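Local coordinates for molinate hydrolase (Gulosibacter molinativorax, PDB 4UB9), which hydrolyses the thiocarbamate herbicide molinate and is a zinc-binding member of the amidohydrolase family, at residues 353-356 against 357-361. Sequence-based numbering, arbitrary orientation.
Sequences VHHE and NDVRM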
ATOM      1  N   VAL A 353     -20.796 -19.206   9.861  1.00 35.36           N
ATOM      2  CA  VAL A 353     -20.595 -20.621  10.144  1.00 34.68           C
ATOM      3  C   VAL A 353     -19.924 -20.886  11.469  1.00 32.77           C
ATOM      4  O   VAL A 353     -20.211 -21.883  12.119  1.00 32.13           O
ATOM      5  CB  VAL A 353     -19.816 -21.297   9.001  1.00 38.85           C
ATOM      6  CG1 VAL A 353     -19.454 -22.726   9.360  1.00 35.58           C
ATOM      7  CG2 VAL A 353     -20.653 -21.256   7.712  1.00 35.98           C
ATOM      8  N   HIS A 354     -19.084 -19.972  11.925  1.00 30.38           N
ATOM      9  CA  HIS A 354     -18.450 -20.178  13.227  1.00 31.13           C
ATOM     10  C   HIS A 354     -19.406 -19.990  14.376  1.00 32.99           C
ATOM     11  O   HIS A 354     -19.230 -20.564  15.472  1.00 31.84           O
ATOM     12  CB  HIS A 354     -17.249 -19.267  13.426  1.00 31.84           C
ATOM     13  CG  HIS A 354     -16.179 -19.488  12.418  1.00 34.43           C
ATOM     14  ND1 HIS A 354     -15.115 -18.632  12.270  1.00 35.54           N
ATOM     15  CD2 HIS A 354     -16.058 -20.407  11.430  1.00 35.14           C
ATOM     16  CE1 HIS A 354     -14.356 -19.044  11.272  1.00 31.78           C
ATOM     17  NE2 HIS A 354     -14.915 -20.111  10.741  1.00 32.51           N
ATOM     18  N   HIS A 355     -20.403 -19.157  14.137  1.00 33.20           N
ATOM     19  CA  HIS A 355     -21.482 -18.963  15.106  1.00 35.09           C
ATOM     20  C   HIS A 355     -22.260 -20.276  15.208  1.00 32.74           C
ATOM     21  O   HIS A 355     -22.546 -20.739  16.312  1.00 36.09           O
ATOM     22  CB  HIS A 355     -22.391 -17.783  14.681  1.00 34.82           C
ATOM     23  CG  HIS A 355     -23.753 -17.796  15.303  1.00 34.70           C
ATOM     24  ND1 HIS A 355     -24.003 -17.294  16.573  1.00 36.99           N
ATOM     25  CD2 HIS A 355     -24.928 -18.277  14.852  1.00 33.33           C
ATOM     26  CE1 HIS A 355     -25.278 -17.460  16.872  1.00 33.19           C
ATOM     27  NE2 HIS A 355     -25.859 -18.056  15.847  1.00 36.42           N
ATOM     28  N   GLU A 356     -22.621 -20.829  14.065  1.00 33.72           N
ATOM     29  CA  GLU A 356     -23.350 -22.117  14.010  1.00 37.75           C
ATOM     30  C   GLU A 356     -22.578 -23.267  14.611  1.00 33.38           C
ATOM     31  O   GLU A 356     -23.156 -24.165  15.204  1.00 39.11           O
ATOM     32  CB  GLU A 356     -23.716 -22.462  12.581  1.00 43.26           C
ATOM     33  CG  GLU A 356     -24.813 -21.555  12.026  1.00 51.24           C
ATOM     34  CD  GLU A 356     -24.800 -21.456  10.497  1.00 57.67           C
ATOM     35  OE1 GLU A 356     -24.119 -22.253   9.832  1.00 60.84           O
ATOM     36  OE2 GLU A 356     -25.478 -20.558   9.955  1.00 65.11           O
ATOM     37  N   ASN A 357     -21.262 -23.230  14.464  1.00 35.20           N
ATOM     38  CA  ASN A 357     -20.389 -24.216  15.127  1.00 35.15           C
ATOM     39  C   ASN A 357     -20.527 -24.089  16.624  1.00 36.82           C
ATOM     40  O   ASN A 357     -20.673 -25.073  17.321  1.00 39.24           O
ATOM     41  CB  ASN A 357     -18.921 -23.987  14.785  1.00 35.71           C
ATOM     42  CG  ASN A 357     -18.552 -24.403  13.357  1.00 35.19           C
ATOM     43  OD1 ASN A 357     -19.219 -25.221  12.721  1.00 33.44           O
ATOM     44  ND2 ASN A 357     -17.422 -23.889  12.891  1.00 35.99           N
ATOM     45  N   ASP A 358     -20.475 -22.848  17.100  1.00 37.77           N
ATOM     46  CA  ASP A 358     -20.598 -22.573  18.532  1.00 39.02           C
ATOM     47  C   ASP A 358     -21.910 -23.172  19.051  1.00 37.48           C
ATOM     48  O   ASP A 358     -21.953 -23.812  20.102  1.00 36.19           O
ATOM     49  CB  ASP A 358     -20.549 -21.071  18.818  1.00 44.80           C
ATOM     50  CG  ASP A 358     -19.138 -20.479  18.728  1.00 47.68           C
ATOM     51  OD1 ASP A 358     -18.150 -21.245  18.821  1.00 44.89           O
ATOM     52  OD2 ASP A 358     -19.021 -19.228  18.584  1.00 51.77           O
ATOM     53  N   VAL A 359     -22.986 -22.948  18.302  1.00 33.64           N
ATOM     54  CA  VAL A 359     -24.301 -23.402  18.707  1.00 34.19           C
ATOM     55  C   VAL A 359     -24.347 -24.925  18.830  1.00 35.42           C
ATOM     56  O   VAL A 359     -24.872 -25.465  19.805  1.00 37.29           O
ATOM     57  CB  VAL A 359     -25.382 -22.954  17.696  1.00 34.30           C
ATOM     58  CG1 VAL A 359     -26.708 -23.686  17.963  1.00 35.17           C
ATOM     59  CG2 VAL A 359     -25.627 -21.466  17.782  1.00 31.40           C
ATOM     60  N   ARG A 360     -23.839 -25.594  17.801  1.00 37.37           N
ATOM     61  CA  ARG A 360     -23.834 -27.060  17.757  1.00 33.04           C
ATOM     62  C   ARG A 360     -22.926 -27.660  18.820  1.00 37.00           C
ATOM     63  O   ARG A 360     -23.236 -28.711  19.389  1.00 37.23           O
ATOM     64  CB  ARG A 360     -23.455 -27.558  16.391  1.00 34.24           C
ATOM     65  CG  ARG A 360     -24.520 -27.216  15.359  1.00 35.46           C
ATOM     66  CD  ARG A 360     -24.054 -27.506  13.938  1.00 36.23           C
ATOM     67  NE  ARG A 360     -23.513 -28.860  13.856  1.00 36.90           N
ATOM     68  CZ  ARG A 360     -22.416 -29.234  13.221  1.00 35.58           C
ATOM     69  NH1 ARG A 360     -21.642 -28.376  12.564  1.00 40.97           N
ATOM     70  NH2 ARG A 360     -22.085 -30.490  13.277  1.00 41.40           N
ATOM     71  N   MET A 361     -21.846 -26.975  19.152  1.00 31.50           N
ATOM     72  CA  MET A 361     -20.985 -27.472  20.195  1.00 32.71           C
ATOM     73  C   MET A 361     -21.693 -27.446  21.547  1.00 34.38           C
ATOM     74  O   MET A 361     -21.534 -28.340  22.387  1.00 39.00           O
ATOM     75  CB  MET A 361     -19.707 -26.665  20.263  1.00 31.92           C
ATOM     76  CG  MET A 361     -18.895 -26.788  19.008  1.00 36.45           C
ATOM     77  SD  MET A 361     -17.671 -28.113  19.028  1.00 44.80           S
ATOM     78  CE  MET A 361     -16.443 -27.376  20.134  1.00 39.26           C
TER
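Asn-357 lies beside His-354 on one flank of the first turns of helix 353-363, the two side chains running the same way with amide and imidazole planes only 17° apart. Their nearest atoms, His-354 CD2 and Asn-357 ND2, are 4.0 Å apart, the nitrogen lying obliquely to the ring as a van der Waals neighbour. With CG beside the backbone N and anti to the carbonyl carbon (chi1 -73°), the Asn-357 amide leans back along the preceding turn, where CG lies 3.3 Å from Val-353 O, the same oxygen that accepts a hydrogen bond from Asn-357 N at 2.9 Å. Both ends of the amide are used beyond the helix: OD1 accepts a hydrogen bond from Ile-311 N, and ND2 donates to Thr-304 O. Replacing Asn-357 by alanine removes both ends and would probably leave Ile-311 N and Thr-304 O without these partners and open a gap beside the His-354 ring. On another flank, Val-359 CG2 sits over one face of the His-355 ring, displaced from its centre, in a CH-pi contact 4.2 Å from the centroid. His-355 CG, anti to the backbone N and beside the carbonyl carbon (chi1 160°), carries the ring toward this methyl, and ND1 is hydrogen-bonded to Lys-411 NZ. In His-354, hydrogen bonds from ND1 to Phe-349 O and NE2 to Gln-308 N fix the ring's rotation, about 8 Å from the zinc ligand His-302 between side chains. Asp-358 OD1 is hydrogen-bonded to Thr-304 OG1. The helix thus packs on the segment following strand 299-301, Arg-360 and Met-361 touching helix 313-322 and Asp-358 and Met-361 touching strand 326-328.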